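Local coordinates for RagA protein (Porphyromonas gingivalis, PDB 6SLN) that probably works as a TonB-dependent transporter that imports its substrate across the outer membrane through a plugged beta-barrel, at residues Gly150-Ser155 with Asn708-Asp713; Gly196-Asn201 with Asn641-Asn646; Pro673-Glu678 with Tyr726-Ser731. All blocks are in the same frame, centred on the assembly; numbering follows the deposited sequence.

Interaction 1: residues Gly150-Ser155 with Asn708-Asp713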
ATOM      1  N   GLY A 150      23.740  30.629   1.397  1.00 56.85           N
ATOM      2  CA  GLY A 150      25.118  30.192   1.359  1.00 41.54           C
ATOM      3  C   GLY A 150      25.498  29.323   0.180  1.00 47.93           C
ATOM      4  O   GLY A 150      26.660  28.910   0.090  1.00 45.45           O
ATOM      5  N   SER A 151      24.574  29.021  -0.735  1.00 46.74           N
ATOM      6  CA  SER A 151      24.911  28.041  -1.759  1.00 44.94           C
ATOM      7  C   SER A 151      23.940  28.149  -2.921  1.00 40.25           C
ATOM      8  O   SER A 151      22.764  28.449  -2.738  1.00 46.72           O
ATOM      9  CB  SER A 151      24.904  26.618  -1.189  1.00 49.70           C
ATOM     10  OG  SER A 151      24.798  25.633  -2.208  1.00 53.04           O
ATOM     11  N   LEU A 152      24.452  27.900  -4.122  1.00 46.50           N
ATOM     12  CA  LEU A 152      23.622  27.855  -5.319  1.00 48.08           C
ATOM     13  C   LEU A 152      22.960  26.491  -5.540  1.00 50.94           C
ATOM     14  O   LEU A 152      22.323  26.287  -6.580  1.00 46.63           O
ATOM     15  CB  LEU A 152      24.464  28.234  -6.540  1.00 42.78           C
ATOM     16  CG  LEU A 152      25.203  29.561  -6.456  1.00 37.20           C
ATOM     17  CD1 LEU A 152      25.771  29.870  -7.816  1.00 38.29           C
ATOM     18  CD2 LEU A 152      24.271  30.661  -6.021  1.00 37.40           C
ATOM     19  N   GLY A 153      23.091  25.555  -4.595  1.00 54.03           N
ATOM     20  CA  GLY A 153      22.531  24.220  -4.746  1.00 51.42           C
ATOM     21  C   GLY A 153      22.043  23.616  -3.443  1.00 46.08           C
ATOM     22  O   GLY A 153      20.835  23.459  -3.228  1.00 55.10           O
ATOM     23  N   ALA A 154      22.982  23.269  -2.571  1.00 43.89           N
ATOM     24  CA  ALA A 154      22.646  22.785  -1.242  1.00 45.22           C
ATOM     25  C   ALA A 154      21.679  23.748  -0.563  1.00 50.77           C
ATOM     26  O   ALA A 154      21.775  24.968  -0.719  1.00 50.90           O
ATOM     27  CB  ALA A 154      23.919  22.625  -0.403  1.00 41.26           C
ATOM     28  N   SER A 155      20.722  23.185   0.166  1.00 46.60           N
ATOM     29  CA  SER A 155      19.773  23.998   0.905  1.00 36.26           C
ATOM     30  C   SER A 155      20.477  24.985   1.825  1.00 47.26           C
ATOM     31  O   SER A 155      21.572  24.726   2.336  1.00 51.13           O
ATOM     32  CB  SER A 155      18.860  23.114   1.735  1.00 32.31           C
ATOM     33  OG  SER A 155      18.439  23.829   2.877  1.00 51.41           O
ATOM     34  N   ASN A 708      33.013  27.487  -0.219  1.00 52.59           N
ATOM     35  CA  ASN A 708      33.943  26.848  -1.144  1.00 53.63           C
ATOM     36  C   ASN A 708      33.599  25.373  -1.261  1.00 51.41           C
ATOM     37  O   ASN A 708      32.881  24.822  -0.424  1.00 46.45           O
ATOM     38  CB  ASN A 708      35.401  27.008  -0.687  1.00 57.85           C
ATOM     39  CG  ASN A 708      36.095  28.166  -1.360  1.00 65.45           C
ATOM     40  OD1 ASN A 708      36.008  29.303  -0.905  1.00 71.18           O
ATOM     41  ND2 ASN A 708      36.757  27.887  -2.480  1.00 69.26           N
ATOM     42  N   ASP A 709      34.161  24.723  -2.288  1.00 52.02           N
ATOM     43  CA  ASP A 709      33.724  23.386  -2.703  1.00 52.01           C
ATOM     44  C   ASP A 709      32.208  23.374  -2.903  1.00 57.81           C
ATOM     45  O   ASP A 709      31.507  22.423  -2.539  1.00 55.84           O
ATOM     46  CB  ASP A 709      34.163  22.314  -1.703  1.00 51.70           C
ATOM     47  CG  ASP A 709      35.661  22.079  -1.717  1.00 60.32           C
ATOM     48  OD1 ASP A 709      36.364  22.939  -2.259  1.00 64.42           O
ATOM     49  OD2 ASP A 709      36.140  21.044  -1.199  1.00 66.09           O
ATOM     50  N   MET A 710      31.707  24.454  -3.504  1.00 55.97           N
ATOM     51  CA  MET A 710      30.284  24.759  -3.499  1.00 55.58           C
ATOM     52  C   MET A 710      29.463  23.640  -4.134  1.00 45.63           C
ATOM     53  O   MET A 710      29.732  23.211  -5.261  1.00 50.10           O
ATOM     54  CB  MET A 710      30.053  26.084  -4.226  1.00 54.47           C
ATOM     55  CG  MET A 710      28.604  26.384  -4.565  1.00 52.39           C
ATOM     56  SD  MET A 710      28.276  28.152  -4.600  1.00 58.45           S
ATOM     57  CE  MET A 710      28.240  28.413  -2.844  1.00 55.52           C
ATOM     58  N   LEU A 711      28.457  23.163  -3.403  1.00 35.45           N
ATOM     59  CA  LEU A 711      27.583  22.114  -3.925  1.00 38.86           C
ATOM     60  C   LEU A 711      26.613  22.756  -4.894  1.00 45.92           C
ATOM     61  O   LEU A 711      25.603  23.331  -4.492  1.00 54.13           O
ATOM     62  CB  LEU A 711      26.857  21.390  -2.797  1.00 35.85           C
ATOM     63  CG  LEU A 711      27.755  20.286  -2.258  1.00 38.41           C
ATOM     64  CD1 LEU A 711      27.321  19.775  -0.890  1.00 51.34           C
ATOM     65  CD2 LEU A 711      27.809  19.166  -3.301  1.00 34.53           C
ATOM     66  N   ILE A 712      26.931  22.700  -6.174  1.00 45.64           N
ATOM     67  CA  ILE A 712      26.033  23.207  -7.198  1.00 46.99           C
ATOM     68  C   ILE A 712      25.379  22.014  -7.867  1.00 50.37           C
ATOM     69  O   ILE A 712      26.057  21.051  -8.253  1.00 45.11           O
ATOM     70  CB  ILE A 712      26.767  24.086  -8.225  1.00 45.90           C
ATOM     71  CG1 ILE A 712      27.345  25.348  -7.560  1.00 39.63           C
ATOM     72  CG2 ILE A 712      25.826  24.431  -9.386  1.00 43.14           C
ATOM     73  CD1 ILE A 712      27.705  26.494  -8.549  1.00 36.86           C
ATOM     74  N   ASP A 713      24.054  22.049  -7.945  1.00 53.12           N
ATOM     75  CA  ASP A 713      23.303  21.101  -8.759  1.00 50.39           C
ATOM     76  C   ASP A 713      23.516  21.572 -10.197  1.00 50.72           C
ATOM     77  O   ASP A 713      22.722  22.326 -10.773  1.00 51.62           O
ATOM     78  CB  ASP A 713      21.834  21.076  -8.339  1.00 36.67           C
ATOM     79  CG  ASP A 713      21.093  19.864  -8.856  1.00 39.53           C
ATOM     80  OD1 ASP A 713      21.682  19.090  -9.632  1.00 48.10           O
ATOM     81  OD2 ASP A 713      19.913  19.684  -8.488  1.00 46.95           O
TER
HETATM   82  O   HOH W   1      21.800  24.347  -8.639  1.00 44.11           O
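G153 of the plug loop and I712 of barrel strand 696-715 bring the two backbones to 4.4 Å between their CA atoms, and beside them A154 N donates a hydrogen bond to L711 O (3.3 Å, 150° at the hydrogen). G153 CA adds a CA-H...O contact to L711 O at 3.2 Å; glycine suits the place because, without a side chain, it lets the loop press its main chain against the strand. The side chains of M710, L152, I712, A154 and L711 form the apolar part. With CG anti to the backbone N (chi1 167°), M710 sets its SD against L152 CG at 3.9 Å, and the bend at chi3 (-76°) then brings its CE methyl to S151 CA at 3.5 Å. L152 crosses over this chain and lies side by side with I712, both pointing the same way, with CD1 meeting CD1 at 4.0 Å. The small A154 sets its methyl against L711 CB. S151 shapes the loop as an ST turn: its OG accepts from G153 N at 2.9 Å. One water donates to both L152 O and D713 O, bridging the loop to the strand. Plug and barrel are thus held here by apolar packing, one direct backbone bond and a water bridge, while E678 OE1, outside the two segments, serves both S151 OG and L711 N.

Interaction 2: residues Gly196-Asn201 with Asn641-Asn646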
ATOM      1  N   GLY A 196      26.272  19.749  13.223  1.00 57.49           N
ATOM      2  CA  GLY A 196      27.002  19.441  12.010  1.00 68.00           C
ATOM      3  C   GLY A 196      26.349  18.782  10.811  1.00 75.01           C
ATOM      4  O   GLY A 196      27.047  18.136  10.024  1.00 81.04           O
ATOM      5  N   ALA A 197      25.048  18.908  10.617  1.00 75.87           N
ATOM      6  CA  ALA A 197      24.614  18.474   9.295  1.00 77.81           C
ATOM      7  C   ALA A 197      24.765  19.620   8.313  1.00 72.01           C
ATOM      8  O   ALA A 197      25.147  19.418   7.148  1.00 59.58           O
ATOM      9  CB  ALA A 197      23.168  17.962   9.324  1.00 72.32           C
ATOM     10  N   ARG A 198      24.521  20.827   8.822  1.00 66.35           N
ATOM     11  CA  ARG A 198      24.548  22.050   8.044  1.00 51.70           C
ATOM     12  C   ARG A 198      24.561  23.255   8.980  1.00 55.65           C
ATOM     13  O   ARG A 198      23.788  24.199   8.797  1.00 64.95           O
ATOM     14  CB  ARG A 198      23.361  22.084   7.079  1.00 41.53           C
ATOM     15  CG  ARG A 198      22.022  21.727   7.687  1.00 43.79           C
ATOM     16  CD  ARG A 198      20.914  22.329   6.858  1.00 46.39           C
ATOM     17  NE  ARG A 198      19.643  22.455   7.567  1.00 49.70           N
ATOM     18  CZ  ARG A 198      18.771  21.463   7.726  1.00 48.39           C
ATOM     19  NH1 ARG A 198      19.048  20.258   7.241  1.00 46.69           N
ATOM     20  NH2 ARG A 198      17.628  21.669   8.378  1.00 37.56           N
ATOM     21  N   ALA A 199      25.442  23.236   9.986  1.00 59.70           N
ATOM     22  CA  ALA A 199      25.705  24.433  10.784  1.00 57.73           C
ATOM     23  C   ALA A 199      26.025  25.633   9.918  1.00 57.33           C
ATOM     24  O   ALA A 199      25.818  26.772  10.346  1.00 63.03           O
ATOM     25  CB  ALA A 199      26.876  24.211  11.743  1.00 47.78           C
ATOM     26  N   ALA A 200      26.540  25.400   8.715  1.00 51.93           N
ATOM     27  CA  ALA A 200      26.840  26.476   7.791  1.00 48.89           C
ATOM     28  C   ALA A 200      25.644  27.385   7.548  1.00 52.73           C
ATOM     29  O   ALA A 200      25.828  28.536   7.133  1.00 52.94           O
ATOM     30  CB  ALA A 200      27.328  25.880   6.475  1.00 46.80           C
ATOM     31  N   ASN A 201      24.425  26.903   7.794  1.00 47.34           N
ATOM     32  CA  ASN A 201      23.221  27.691   7.568  1.00 44.46           C
ATOM     33  C   ASN A 201      22.664  28.305   8.842  1.00 48.73           C
ATOM     34  O   ASN A 201      21.619  28.977   8.795  1.00 48.74           O
ATOM     35  CB  ASN A 201      22.148  26.839   6.907  1.00 39.20           C
ATOM     36  CG  ASN A 201      22.570  26.313   5.565  1.00 42.18           C
ATOM     37  OD1 ASN A 201      23.467  26.864   4.915  1.00 47.30           O
ATOM     38  ND2 ASN A 201      21.915  25.243   5.127  1.00 43.37           N
ATOM     39  N   ASN A 641      28.279  21.924   4.957  1.00 46.39           N
ATOM     40  CA  ASN A 641      26.920  21.899   4.459  1.00 36.29           C
ATOM     41  C   ASN A 641      26.798  20.682   3.562  1.00 37.85           C
ATOM     42  O   ASN A 641      27.650  20.461   2.695  1.00 34.99           O
ATOM     43  CB  ASN A 641      26.563  23.184   3.691  1.00 46.64           C
ATOM     44  CG  ASN A 641      25.086  23.204   3.246  1.00 48.12           C
ATOM     45  OD1 ASN A 641      24.302  22.333   3.621  1.00 42.07           O
ATOM     46  ND2 ASN A 641      24.722  24.177   2.442  1.00 44.36           N
ATOM     47  N   SER A 642      25.747  19.886   3.782  1.00 34.85           N
ATOM     48  CA  SER A 642      25.558  18.666   3.005  1.00 41.41           C
ATOM     49  C   SER A 642      24.088  18.414   2.717  1.00 48.97           C
ATOM     50  O   SER A 642      23.718  17.292   2.335  1.00 47.46           O
ATOM     51  CB  SER A 642      26.129  17.457   3.720  1.00 32.88           C
ATOM     52  OG  SER A 642      25.758  17.501   5.081  1.00 42.78           O
ATOM     53  N   GLU A 643      23.242  19.425   2.901  1.00 40.26           N
ATOM     54  CA  GLU A 643      21.820  19.280   2.631  1.00 40.49           C
ATOM     55  C   GLU A 643      21.626  19.154   1.128  1.00 38.22           C
ATOM     56  O   GLU A 643      21.273  20.103   0.429  1.00 41.92           O
ATOM     57  CB  GLU A 643      21.028  20.453   3.187  1.00 46.67           C
ATOM     58  CG  GLU A 643      20.505  20.229   4.572  1.00 53.90           C
ATOM     59  CD  GLU A 643      20.108  18.801   4.837  1.00 57.80           C
ATOM     60  OE1 GLU A 643      19.337  18.227   4.023  1.00 39.33           O
ATOM     61  OE2 GLU A 643      20.574  18.262   5.871  1.00 67.40           O
ATOM     62  N   ILE A 644      21.844  17.951   0.621  1.00 43.75           N
ATOM     63  CA  ILE A 644      21.491  17.608  -0.743  1.00 44.36           C
ATOM     64  C   ILE A 644      20.754  16.274  -0.725  1.00 46.44           C
ATOM     65  O   ILE A 644      20.485  15.709   0.333  1.00 52.41           O
ATOM     66  CB  ILE A 644      22.723  17.537  -1.651  1.00 41.15           C
ATOM     67  CG1 ILE A 644      23.643  16.426  -1.133  1.00 32.67           C
ATOM     68  CG2 ILE A 644      23.426  18.888  -1.672  1.00 40.43           C
ATOM     69  CD1 ILE A 644      24.842  16.154  -2.030  1.00 35.25           C
ATOM     70  N   GLY A 645      20.436  15.773  -1.915  1.00 42.61           N
ATOM     71  CA  GLY A 645      19.837  14.459  -2.036  1.00 39.31           C
ATOM     72  C   GLY A 645      20.679  13.382  -1.373  1.00 49.28           C
ATOM     73  O   GLY A 645      21.808  13.596  -0.933  1.00 53.82           O
ATOM     74  N   ASN A 646      20.096  12.185  -1.301  1.00 49.71           N
ATOM     75  CA  ASN A 646      20.695  11.084  -0.559  1.00 47.15           C
ATOM     76  C   ASN A 646      21.662  10.237  -1.378  1.00 42.99           C
ATOM     77  O   ASN A 646      22.491   9.529  -0.795  1.00 49.23           O
ATOM     78  CB  ASN A 646      19.595  10.174   0.005  1.00 46.70           C
ATOM     79  CG  ASN A 646      18.713  10.881   1.003  1.00 41.42           C
ATOM     80  OD1 ASN A 646      19.215  11.559   1.905  1.00 35.05           O
ATOM     81  ND2 ASN A 646      17.383  10.714   0.861  1.00 29.31           N
TER
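The guanidinium of R198 receives E643 OE2 at its edge and in its plane, NH1 to OE2 being 2.9 Å, while the carboxylate stands nearly perpendicular to it (89° between planes). The other flat pair, the amides of N201 and N641, also cross at about a right angle and are not bonded to each other: N201 OD1 stays 3.9 Å from N641 ND2. Instead both ND2 atoms donate to S155 O of the plug, N201 also reaching A157 O and N641 also E678 OE2. Arginine is long enough to bridge from plug to barrel loop: the chi1 of R198 (47°) and its extended run from CG to NE carry the CD methylene and the guanidinium obliquely over E643 CG, with NH2 held further on by P158 O. N641 OD1 closes an Asx turn by accepting E643 N at 3.2 Å, a nearly straight bond (171°) that comes from above the amide's carbonyl plane; the turn helps place E643. S642 OG donates to A197 O at 2.9 Å in the carbonyl plane and is also bonded to Y569 OH. A200 CB packs on N641 CB at 4.0 Å. The buried junction is therefore mostly polar: A197 O takes S642 OG and, weakly, S642 N, while R198 and E643 pair their charges, which would probably offset the cost of burying them.

Interaction 3: residues Pro673-Glu678 with Tyr726-Ser731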
ATOM      1  N   PRO A 673      31.950  10.705  -8.602  1.00 46.03           N
ATOM      2  CA  PRO A 673      32.608   9.977  -7.504  1.00 43.46           C
ATOM      3  C   PRO A 673      33.239  10.869  -6.455  1.00 51.45           C
ATOM      4  O   PRO A 673      33.355  10.443  -5.298  1.00 60.03           O
ATOM      5  CB  PRO A 673      33.665   9.136  -8.224  1.00 33.94           C
ATOM      6  CG  PRO A 673      33.179   9.015  -9.624  1.00 33.89           C
ATOM      7  CD  PRO A 673      32.488  10.322  -9.916  1.00 42.29           C
ATOM      8  N   ASP A 674      33.615  12.101  -6.792  1.00 51.86           N
ATOM      9  CA  ASP A 674      34.299  12.953  -5.835  1.00 55.49           C
ATOM     10  C   ASP A 674      33.371  13.928  -5.109  1.00 49.52           C
ATOM     11  O   ASP A 674      33.862  14.825  -4.414  1.00 48.05           O
ATOM     12  CB  ASP A 674      35.438  13.691  -6.534  1.00 66.68           C
ATOM     13  CG  ASP A 674      36.584  12.754  -6.901  1.00 74.02           C
ATOM     14  OD1 ASP A 674      37.157  12.106  -5.992  1.00 70.65           O
ATOM     15  OD2 ASP A 674      36.891  12.646  -8.103  1.00 80.56           O
ATOM     16  N   LEU A 675      32.052  13.757  -5.222  1.00 38.83           N
ATOM     17  CA  LEU A 675      31.123  14.523  -4.404  1.00 40.35           C
ATOM     18  C   LEU A 675      31.549  14.504  -2.944  1.00 42.95           C
ATOM     19  O   LEU A 675      31.773  13.439  -2.373  1.00 50.80           O
ATOM     20  CB  LEU A 675      29.718  13.948  -4.530  1.00 44.70           C
ATOM     21  CG  LEU A 675      28.596  14.945  -4.214  1.00 45.92           C
ATOM     22  CD1 LEU A 675      28.721  16.216  -5.069  1.00 49.08           C
ATOM     23  CD2 LEU A 675      27.263  14.299  -4.442  1.00 31.97           C
ATOM     24  N   SER A 676      31.647  15.685  -2.338  1.00 39.07           N
ATOM     25  CA  SER A 676      31.985  15.786  -0.925  1.00 36.51           C
ATOM     26  C   SER A 676      31.262  16.991  -0.325  1.00 46.06           C
ATOM     27  O   SER A 676      30.441  17.650  -0.979  1.00 43.87           O
ATOM     28  CB  SER A 676      33.507  15.856  -0.744  1.00 47.85           C
ATOM     29  OG  SER A 676      33.904  15.662   0.611  1.00 52.61           O
ATOM     30  N   TRP A 677      31.550  17.251   0.948  1.00 47.21           N
ATOM     31  CA  TRP A 677      30.978  18.392   1.647  1.00 45.00           C
ATOM     32  C   TRP A 677      31.209  19.689   0.891  1.00 54.15           C
ATOM     33  O   TRP A 677      32.266  19.896   0.283  1.00 54.64           O
ATOM     34  CB  TRP A 677      31.609  18.532   3.022  1.00 41.48           C
ATOM     35  CG  TRP A 677      31.240  17.466   3.926  1.00 43.05           C
ATOM     36  CD1 TRP A 677      31.749  16.207   3.951  1.00 43.14           C
ATOM     37  CD2 TRP A 677      30.275  17.540   4.975  1.00 44.55           C
ATOM     38  NE1 TRP A 677      31.164  15.486   4.956  1.00 48.77           N
ATOM     39  CE2 TRP A 677      30.250  16.278   5.601  1.00 49.67           C
ATOM     40  CE3 TRP A 677      29.441  18.550   5.456  1.00 34.89           C
ATOM     41  CZ2 TRP A 677      29.407  15.993   6.676  1.00 49.29           C
ATOM     42  CZ3 TRP A 677      28.617  18.271   6.527  1.00 50.40           C
ATOM     43  CH2 TRP A 677      28.602  17.004   7.124  1.00 51.77           C
ATOM     44  N   GLU A 678      30.209  20.572   0.948  1.00 55.47           N
ATOM     45  CA  GLU A 678      30.420  21.989   0.688  1.00 47.51           C
ATOM     46  C   GLU A 678      30.981  22.619   1.958  1.00 45.04           C
ATOM     47  O   GLU A 678      30.474  22.378   3.057  1.00 50.47           O
ATOM     48  CB  GLU A 678      29.107  22.646   0.263  1.00 38.89           C
ATOM     49  CG  GLU A 678      29.051  24.161   0.330  1.00 37.63           C
ATOM     50  CD  GLU A 678      27.672  24.708  -0.092  1.00 47.69           C
ATOM     51  OE1 GLU A 678      27.345  24.547  -1.299  1.00 43.13           O
ATOM     52  OE2 GLU A 678      26.926  25.278   0.769  1.00 35.93           O
ATOM     53  N   TYR A 726      24.998  16.947  -9.323  1.00 43.95           N
ATOM     54  CA  TYR A 726      25.704  17.680  -8.287  1.00 48.51           C
ATOM     55  C   TYR A 726      27.218  17.581  -8.478  1.00 53.85           C
ATOM     56  O   TYR A 726      27.742  16.560  -8.934  1.00 50.78           O
ATOM     57  CB  TYR A 726      25.286  17.156  -6.922  1.00 43.27           C
ATOM     58  CG  TYR A 726      24.257  18.011  -6.235  1.00 46.72           C
ATOM     59  CD1 TYR A 726      24.558  19.309  -5.851  1.00 56.33           C
ATOM     60  CD2 TYR A 726      22.992  17.520  -5.954  1.00 50.23           C
ATOM     61  CE1 TYR A 726      23.627  20.098  -5.208  1.00 59.89           C
ATOM     62  CE2 TYR A 726      22.048  18.302  -5.305  1.00 54.36           C
ATOM     63  CZ  TYR A 726      22.373  19.588  -4.941  1.00 58.92           C
ATOM     64  OH  TYR A 726      21.445  20.364  -4.301  1.00 61.51           O
ATOM     65  N   GLN A 727      27.913  18.672  -8.148  1.00 50.77           N
ATOM     66  CA  GLN A 727      29.362  18.781  -8.249  1.00 43.14           C
ATOM     67  C   GLN A 727      29.849  19.799  -7.220  1.00 46.90           C
ATOM     68  O   GLN A 727      29.141  20.751  -6.887  1.00 51.39           O
ATOM     69  CB  GLN A 727      29.806  19.204  -9.662  1.00 43.69           C
ATOM     70  CG  GLN A 727      29.919  18.055 -10.671  1.00 53.09           C
ATOM     71  CD  GLN A 727      29.733  18.504 -12.112  1.00 59.45           C
ATOM     72  OE1 GLN A 727      29.525  19.675 -12.372  1.00 75.36           O
ATOM     73  NE2 GLN A 727      29.802  17.572 -13.048  1.00 55.02           N
ATOM     74  N   ASN A 728      31.063  19.592  -6.714  1.00 53.72           N
ATOM     75  CA  ASN A 728      31.723  20.587  -5.871  1.00 54.36           C
ATOM     76  C   ASN A 728      32.397  21.580  -6.807  1.00 54.55           C
ATOM     77  O   ASN A 728      33.441  21.295  -7.398  1.00 45.83           O
ATOM     78  CB  ASN A 728      32.713  19.927  -4.927  1.00 48.96           C
ATOM     79  CG  ASN A 728      32.048  18.942  -4.007  1.00 49.03           C
ATOM     80  OD1 ASN A 728      31.999  17.746  -4.304  1.00 43.76           O
ATOM     81  ND2 ASN A 728      31.503  19.437  -2.895  1.00 47.09           N
ATOM     82  N   VAL A 729      31.793  22.750  -6.950  1.00 52.22           N
ATOM     83  CA  VAL A 729      32.094  23.592  -8.093  1.00 53.34           C
ATOM     84  C   VAL A 729      31.722  25.047  -7.799  1.00 55.21           C
ATOM     85  O   VAL A 729      30.660  25.336  -7.235  1.00 48.90           O
ATOM     86  CB  VAL A 729      31.367  23.040  -9.335  1.00 51.50           C
ATOM     87  CG1 VAL A 729      31.079  24.141 -10.302  1.00 61.78           C
ATOM     88  CG2 VAL A 729      32.216  21.962 -10.004  1.00 43.43           C
ATOM     89  N   GLY A 730      32.613  25.977  -8.142  1.00 52.61           N
ATOM     90  CA  GLY A 730      32.330  27.370  -7.939  1.00 48.15           C
ATOM     91  C   GLY A 730      32.443  27.800  -6.489  1.00 49.83           C
ATOM     92  O   GLY A 730      32.868  27.049  -5.612  1.00 45.67           O
ATOM     93  N   SER A 731      32.071  29.057  -6.247  1.00 55.01           N
ATOM     94  CA  SER A 731      32.109  29.592  -4.889  1.00 54.95           C
ATOM     95  C   SER A 731      31.356  30.916  -4.831  1.00 53.90           C
ATOM     96  O   SER A 731      31.234  31.629  -5.831  1.00 49.46           O
ATOM     97  CB  SER A 731      33.549  29.779  -4.394  1.00 49.15           C
ATOM     98  OG  SER A 731      34.281  30.564  -5.305  1.00 53.70           O
TER
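N728 ND2 is gripped by two carbonyls, S676 O at 2.8 Å and D709 O of the neighbouring barrel strand 696-715. In the TonB-dependent receptor beta-barrel this asparagine ends strand 724-728 and fastens it to the loop that leads into strand 678-691. The other end of the amide works as well: N728 OD1 accepts S676 N at 2.9 Å, so one side chain satisfies both the N-H and the C=O of a single loop residue. Asparagine suits this task because its side-chain amide carries a C=O and an N-H on the same end, and can therefore face both backbone groups of S676 at once. The two bonds differ in approach. S676 N comes to N728 OD1 only slightly tilted from the carbonyl plane. S676 O lies in the amide plane of N728 and the ND2 bond is almost straight (170°), yet ND2 stands well above the carbonyl plane of S676, 61° out of it. Together the two bonds limit rotation of the amide about its chi2 bond and are consistent with its modelled orientation. On the loop side, S676 OG is bonded to N602 O, while W677 turns away from the strand, sends NE1 to R603 O and meets the ring of F598. L675 supplies the apolar part. Its CG lies anti to the backbone N (chi1 -156°), and the side chain passes the N728 amide at about a right angle, with CD1 3.7 Å from N728 OD1. Within strand 724-728, the same L675 CD1 methyl rests 4.0 Å from Y726 CB.

Interactions 1 and 2 are both buried plug-to-barrel contacts, whereas interaction 3 is partly buried and joins barrel elements to each other. Their centres lie 8 to 12 Å apart. Interaction 1 is mainly apolar, interaction 2 is built on a salt bridge and polar turns, and interaction 3 relies on one asparagine amide reading a loop backbone. Interactions 1 and 3 lie on neighbouring strands, 696-715 and 724-728; just after the latter, V729 N makes a probable hydrogen bond to M710 O at 2.7 Å. Probable hydrogen bonds also join interactions 1 and 2, S155 N to E643 O at 3.1 Å, and interactions 2 and 3, N641 N to E678 O at 2.9 Å. E678, which opens strand 678-691, links all three.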